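PDB 3B5E: Mll8374 protein from Mesorhizobium loti, which probably hydrolyses carboxylic ester bonds as a serine carboxylesterase of the alpha/beta-hydrolase fold. Local coordinates for residues Phe83-Ile88 against Pro146-Val151; Thr154-Ile159 against Thr181-His186. All coordinates share one frame; numbering follows the deposited sequence. Where two conformers were deposited one is given.

Contact 1: Phe83-Ile88 against Pro146-Val151. With EDO (1,2-ethanediol), chain N.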
loop_
_atom_site.group_PDB
_atom_site.type_symbol
_atom_site.label_atom_id
_atom_site.label_comp_id
_atom_site.label_asym_id
_atom_site.label_seq_id
_atom_site.Cartn_x
_atom_site.Cartn_y
_atom_site.Cartn_z
ATOM N N PHE A 83 13.308 8.690 7.286
ATOM C CA PHE A 83 13.622 7.759 6.222
ATOM C C PHE A 83 14.545 8.389 5.212
ATOM O O PHE A 83 14.548 9.619 5.032
ATOM C CB PHE A 83 12.332 7.245 5.595
ATOM C CG PHE A 83 11.415 6.652 6.607
ATOM C CD1 PHE A 83 11.633 5.366 7.059
ATOM C CD2 PHE A 83 10.405 7.403 7.175
ATOM C CE1 PHE A 83 10.842 4.820 8.032
ATOM C CE2 PHE A 83 9.621 6.876 8.170
ATOM C CZ PHE A 83 9.820 5.564 8.583
ATOM N N GLU A 84 15.346 7.553 4.557
ATOM C CA GLU A 84 16.314 8.024 3.571
ATOM C C GLU A 84 15.563 8.440 2.312
ATOM O O GLU A 84 14.935 7.619 1.657
ATOM C CB GLU A 84 17.361 6.950 3.258
ATOM C CG GLU A 84 18.196 6.584 4.465
ATOM C CD GLU A 84 19.316 5.609 4.171
ATOM O OE1 GLU A 84 19.462 5.203 3.001
ATOM O OE2 GLU A 84 20.047 5.242 5.120
ATOM N N GLN A 85 15.647 9.723 1.981
ATOM C CA GLN A 85 14.817 10.287 0.949
ATOM C C GLN A 85 15.219 9.752 -0.421
ATOM O O GLN A 85 14.351 9.413 -1.212
ATOM C CB GLN A 85 14.854 11.805 1.023
ATOM C CG GLN A 85 14.364 12.358 2.325
ATOM C CD GLN A 85 12.896 12.132 2.540
ATOM O OE1 GLN A 85 12.083 12.613 1.767
ATOM N NE2 GLN A 85 12.549 11.428 3.589
ATOM N N LYS A 86 16.525 9.603 -0.651
ATOM C CA LYS A 86 17.047 9.001 -1.883
ATOM C C LYS A 86 16.529 7.554 -2.087
ATOM O O LYS A 86 16.230 7.133 -3.208
ATOM C CB LYS A 86 18.587 9.079 -1.869
ATOM C CG LYS A 86 19.267 8.617 -3.116
ATOM N N SER A 87 16.397 6.819 -0.988
ATOM C CA SER A 87 15.825 5.489 -0.990
ATOM C C SER A 87 14.335 5.456 -1.334
ATOM O O SER A 87 13.901 4.638 -2.148
ATOM C CB SER A 87 16.094 4.811 0.337
ATOM O OG SER A 87 15.682 3.460 0.285
ATOM N N ILE A 88 13.560 6.365 -0.753
ATOM C CA ILE A 88 12.135 6.458 -1.082
ATOM C C ILE A 88 11.990 6.735 -2.575
ATOM O O ILE A 88 11.209 6.108 -3.260
ATOM C CB ILE A 88 11.394 7.568 -0.277
ATOM C CG1 ILE A 88 11.432 7.279 1.239
ATOM C CG2 ILE A 88 9.902 7.712 -0.741
ATOM C CD1 ILE A 88 10.912 8.400 2.158
ATOM N N PRO A 146 3.344 10.529 7.160
ATOM C CA PRO A 146 4.147 11.210 6.149
ATOM C C PRO A 146 5.615 10.808 6.268
ATOM O O PRO A 146 6.132 10.658 7.377
ATOM C CB PRO A 146 3.968 12.715 6.482
ATOM C CG PRO A 146 2.749 12.774 7.403
ATOM C CD PRO A 146 2.805 11.473 8.158
ATOM N N VAL A 147 6.243 10.594 5.116
ATOM C CA VAL A 147 7.647 10.140 5.028
ATOM C C VAL A 147 8.527 10.976 4.095
ATOM O O VAL A 147 9.750 10.882 4.164
ATOM C CB VAL A 147 7.755 8.646 4.610
ATOM C CG1 VAL A 147 7.026 7.752 5.622
ATOM C CG2 VAL A 147 7.199 8.367 3.177
ATOM N N LEU A 148 7.914 11.768 3.212
ATOM C CA LEU A 148 8.626 12.552 2.226
ATOM C C LEU A 148 8.889 13.917 2.797
ATOM O O LEU A 148 7.988 14.555 3.290
ATOM C CB LEU A 148 7.820 12.736 0.940
ATOM C CG LEU A 148 7.923 11.699 -0.159
ATOM C CD1 LEU A 148 7.061 12.183 -1.353
ATOM C CD2 LEU A 148 9.401 11.498 -0.535
ATOM N N ASP A 149 10.122 14.374 2.724
ATOM C CA ASP A 149 10.443 15.709 3.199
ATOM C C ASP A 149 9.997 16.797 2.226
ATOM O O ASP A 149 9.568 17.859 2.657
ATOM C CB ASP A 149 11.950 15.871 3.420
ATOM C CG ASP A 149 12.478 15.050 4.598
ATOM O OD1 ASP A 149 11.658 14.541 5.414
ATOM O OD2 ASP A 149 13.735 14.917 4.667
ATOM N N HIS A 150 10.156 16.560 0.935
ATOM C CA HIS A 150 9.727 17.515 -0.069
ATOM C C HIS A 150 8.731 16.795 -0.981
ATOM O O HIS A 150 8.996 15.694 -1.486
ATOM C CB HIS A 150 10.926 18.104 -0.826
ATOM C CG HIS A 150 11.956 18.720 0.080
ATOM N ND1 HIS A 150 11.650 19.707 0.998
ATOM C CD2 HIS A 150 13.280 18.467 0.230
ATOM C CE1 HIS A 150 12.742 20.043 1.664
ATOM N NE2 HIS A 150 13.745 19.306 1.218
ATOM N N VAL A 151 7.546 17.388 -1.107
ATOM C CA VAL A 151 6.460 16.802 -1.870
ATOM C C VAL A 151 6.307 17.642 -3.113
ATOM O O VAL A 151 6.229 18.856 -3.017
ATOM C CB VAL A 151 5.150 16.804 -1.044
ATOM C CG1 VAL A 151 4.077 16.059 -1.767
ATOM C CG2 VAL A 151 5.395 16.194 0.349
HETATM C C1 EDO N . 19.226 11.224 2.036
HETATM O O1 EDO N . 18.615 10.795 0.831
HETATM C C2 EDO N . 18.248 12.129 2.763
HETATM O O2 EDO N . 17.495 11.314 3.646
HETATM O O HOH W 1 11.224 10.650 6.569
HETATM O O HOH W 2 12.010 14.544 -0.150
#
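Gln85 OE1 is held by two donors: the backbone N of Asp149, at 2.8 Å along a nearly straight N-H path (174°) but from above the carbonyl plane, and a water that accepts in turn from His150 N. On the other branch of the carboxamide, NE2 donates to Val147 O at 2.9 Å; this bond is straight and lies in both the amide plane and the carbonyl plane. A second, more tilted bond runs from the same NE2 back to Phe83 O, 3.1 Å away. With CG beside the backbone N, a bend at chi2 (-67°) brings the amide onto the loop backbone while it lies flat against the Asp149 carboxylate, the two planes only 5° apart. Val147 O has a further donor, a water that bridges it to Phe83 N.

Beside the polar bonds the contact is apolar. Val147 CG1 sits obliquely against the Phe83 ring, 3.7 Å from CD2, and Val147 CG2 meets Ile88 CD1, while Ile88 CG2 reaches Leu148 CD2 at 3.8 Å. Helix 120-131 lies against Val147 through Asn123 and Ser127, and Phe75 packs edge-to-face with Phe83. An ethanediol, probably from the crystallisation liquor, accepts from Gln85 N and Lys86 N in the first turn of helix 85-106.

A leucine in place of Gln85 has neither amide atom, which would probably leave Asp149 N without its acceptor and Val147 O with only its water among the partners described, so that the loop is held less firmly. With a donor and an acceptor set against backbone groups of opposite kind, the amide can bond fully in one orientation alone, which fixes its flip and ties a loop lacking regular structure to the start of the helix.

Contact 2: Thr154-Ile159 against Thr181-His186. With EDO (1,2-ethanediol), chain G.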
loop_
_atom_site.group_PDB
_atom_site.type_symbol
_atom_site.label_atom_id
_atom_site.label_comp_id
_atom_site.label_asym_id
_atom_site.label_seq_id
_atom_site.Cartn_x
_atom_site.Cartn_y
_atom_site.Cartn_z
ATOM N N THR A 154 1.876 17.625 -6.821
ATOM C CA THR A 154 1.153 16.597 -7.558
ATOM C C THR A 154 -0.344 16.727 -7.349
ATOM O O THR A 154 -0.804 16.901 -6.227
ATOM C CB THR A 154 1.618 15.188 -7.107
ATOM O OG1 THR A 154 3.021 15.089 -7.355
ATOM C CG2 THR A 154 0.915 14.103 -7.888
ATOM N N ASP A 155 -1.093 16.622 -8.441
ATOM C CA ASP A 155 -2.539 16.728 -8.385
ATOM C C ASP A 155 -3.115 15.335 -8.244
ATOM O O ASP A 155 -3.021 14.542 -9.175
ATOM C CB ASP A 155 -3.077 17.413 -9.650
ATOM C CG ASP A 155 -4.593 17.633 -9.614
ATOM O OD1 ASP A 155 -5.258 17.202 -8.649
ATOM O OD2 ASP A 155 -5.115 18.264 -10.563
ATOM N N LEU A 156 -3.729 15.056 -7.092
ATOM C CA LEU A 156 -4.288 13.735 -6.800
ATOM C C LEU A 156 -5.805 13.710 -7.036
ATOM O O LEU A 156 -6.507 12.796 -6.578
ATOM C CB LEU A 156 -3.992 13.339 -5.341
ATOM C CG LEU A 156 -2.520 13.287 -4.902
ATOM C CD1 LEU A 156 -2.427 12.949 -3.416
ATOM C CD2 LEU A 156 -1.671 12.320 -5.710
ATOM N N ALA A 157 -6.320 14.725 -7.731
ATOM C CA ALA A 157 -7.745 14.815 -7.994
ATOM C C ALA A 157 -8.206 13.501 -8.574
ATOM O O ALA A 157 -7.572 12.945 -9.461
ATOM C CB ALA A 157 -8.058 15.958 -8.953
ATOM N N GLY A 158 -9.306 12.994 -8.050
ATOM C CA GLY A 158 -9.879 11.766 -8.548
ATOM C C GLY A 158 -9.426 10.521 -7.812
ATOM O O GLY A 158 -10.038 9.457 -7.994
ATOM N N ILE A 159 -8.368 10.608 -7.002
ATOM C CA ILE A 159 -7.922 9.444 -6.245
ATOM C C ILE A 159 -8.708 9.334 -4.916
ATOM O O ILE A 159 -8.838 10.298 -4.177
ATOM C CB ILE A 159 -6.378 9.468 -6.017
ATOM C CG1 ILE A 159 -5.670 9.477 -7.368
ATOM C CG2 ILE A 159 -5.892 8.279 -5.199
ATOM C CD1 ILE A 159 -4.177 9.739 -7.271
ATOM N N THR A 181 -4.310 15.996 5.952
ATOM C CA THR A 181 -4.180 17.356 5.461
ATOM C C THR A 181 -3.411 17.363 4.132
ATOM O O THR A 181 -3.844 17.979 3.127
ATOM C CB THR A 181 -3.497 18.256 6.536
ATOM O OG1 THR A 181 -4.410 18.429 7.622
ATOM C CG2 THR A 181 -3.121 19.660 5.950
ATOM N N LEU A 182 -2.284 16.676 4.116
ATOM C CA LEU A 182 -1.430 16.633 2.923
ATOM C C LEU A 182 -2.167 16.076 1.702
ATOM O O LEU A 182 -2.160 16.681 0.636
ATOM C CB LEU A 182 -0.193 15.783 3.218
ATOM C CG LEU A 182 0.835 15.624 2.103
ATOM C CD1 LEU A 182 1.538 16.929 1.869
ATOM C CD2 LEU A 182 1.815 14.492 2.467
ATOM N N LEU A 183 -2.777 14.901 1.844
ATOM C CA LEU A 183 -3.406 14.235 0.708
ATOM C C LEU A 183 -4.638 15.024 0.246
ATOM O O LEU A 183 -4.851 15.177 -0.948
ATOM C CB LEU A 183 -3.739 12.784 1.042
ATOM C CG LEU A 183 -2.529 11.871 1.366
ATOM C CD1 LEU A 183 -2.975 10.449 1.785
ATOM C CD2 LEU A 183 -1.547 11.782 0.194
ATOM N N SER A 184 -5.410 15.530 1.210
ATOM C CA SER A 184 -6.550 16.410 0.946
ATOM C C SER A 184 -6.125 17.637 0.151
ATOM O O SER A 184 -6.706 17.937 -0.889
ATOM C CB SER A 184 -7.226 16.856 2.256
ATOM O OG SER A 184 -8.447 17.524 1.973
ATOM N N ARG A 185 -5.098 18.329 0.631
ATOM C CA ARG A 185 -4.607 19.530 -0.038
ATOM C C ARG A 185 -4.203 19.260 -1.483
ATOM O O ARG A 185 -4.392 20.127 -2.336
ATOM C CB ARG A 185 -3.422 20.160 0.687
ATOM C CG ARG A 185 -3.791 20.916 1.955
ATOM C CD ARG A 185 -2.559 21.421 2.681
ATOM N NE ARG A 185 -1.674 22.179 1.802
ATOM N N HIS A 186 -3.702 18.063 -1.767
ATOM C CA HIS A 186 -3.285 17.718 -3.117
ATOM C C HIS A 186 -4.431 17.223 -3.981
ATOM O O HIS A 186 -4.253 16.929 -5.155
ATOM C CB HIS A 186 -2.156 16.700 -3.072
ATOM C CG HIS A 186 -0.839 17.311 -2.739
ATOM N ND1 HIS A 186 0.084 17.647 -3.702
ATOM C CD2 HIS A 186 -0.315 17.709 -1.556
ATOM C CE1 HIS A 186 1.133 18.197 -3.118
ATOM N NE2 HIS A 186 0.917 18.241 -1.817
HETATM C C1 EDO G . 2.255 20.761 0.267
HETATM O O1 EDO G . 2.623 19.468 -0.216
HETATM C C2 EDO G . 1.431 20.568 1.514
HETATM O O2 EDO G . 0.076 20.502 1.081
#
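His186 joins the segment 154-159 through both its ring and its backbone. ND1 donates to Thr154 O at 2.8 Å, in the ring plane and on a lone pair of the carbonyl, so this nitrogen carries a proton. At the far side of the ring, NE2 is 2.6 Å from O1 of an ethanediol, in a hydrogen bond that either could donate. The histidine carbonyl is used as well: His186 O accepts from Leu156 N at 2.7 Å. Asp155, with CG anti to its own N (chi1 -176°), turns its carboxylate forward along the chain, where OD1 accepts from Ala157 N in an Asx turn. Thr154 OG1 is satisfied elsewhere, by Leu130 O of helix 120-131.

Leu156 fills the apolar side, its CD1 lying 3.8 Å from His186 CB and 3.9 Å from Leu183 CD2. Met129 and Leu130 border the same leucine. A type II turn from Leu156 to Ile159, closed by Ile159 N to Leu156 O, then leads into strand 160-166. The arrangement belongs to the beta-alpha-beta crossover between the parallel strands 160-166 and 189-195, where the end of helix 176-185 is bonded to the loop that enters the first strand.

How the contacts relate
Contact 1 closes first along the chain: from the start of helix 85-106 the polypeptide runs through strand 113-118, helix 120-131 and strand 138-142 before the loop segment 146-151 returns to it. A few residues later, still in the connection leading to strand 160-166, contact 2 opens; it closes after that strand, at the end of helix 176-185. The two are thus in series, neither nested nor crossing, with centres about 17 Å apart. They meet where Val151 CG1 packs 3.8 Å from His186 NE2. Together they fasten two parts of one long connection to different helices, 85-106 and 176-185, with helix 120-131 touching both contacts.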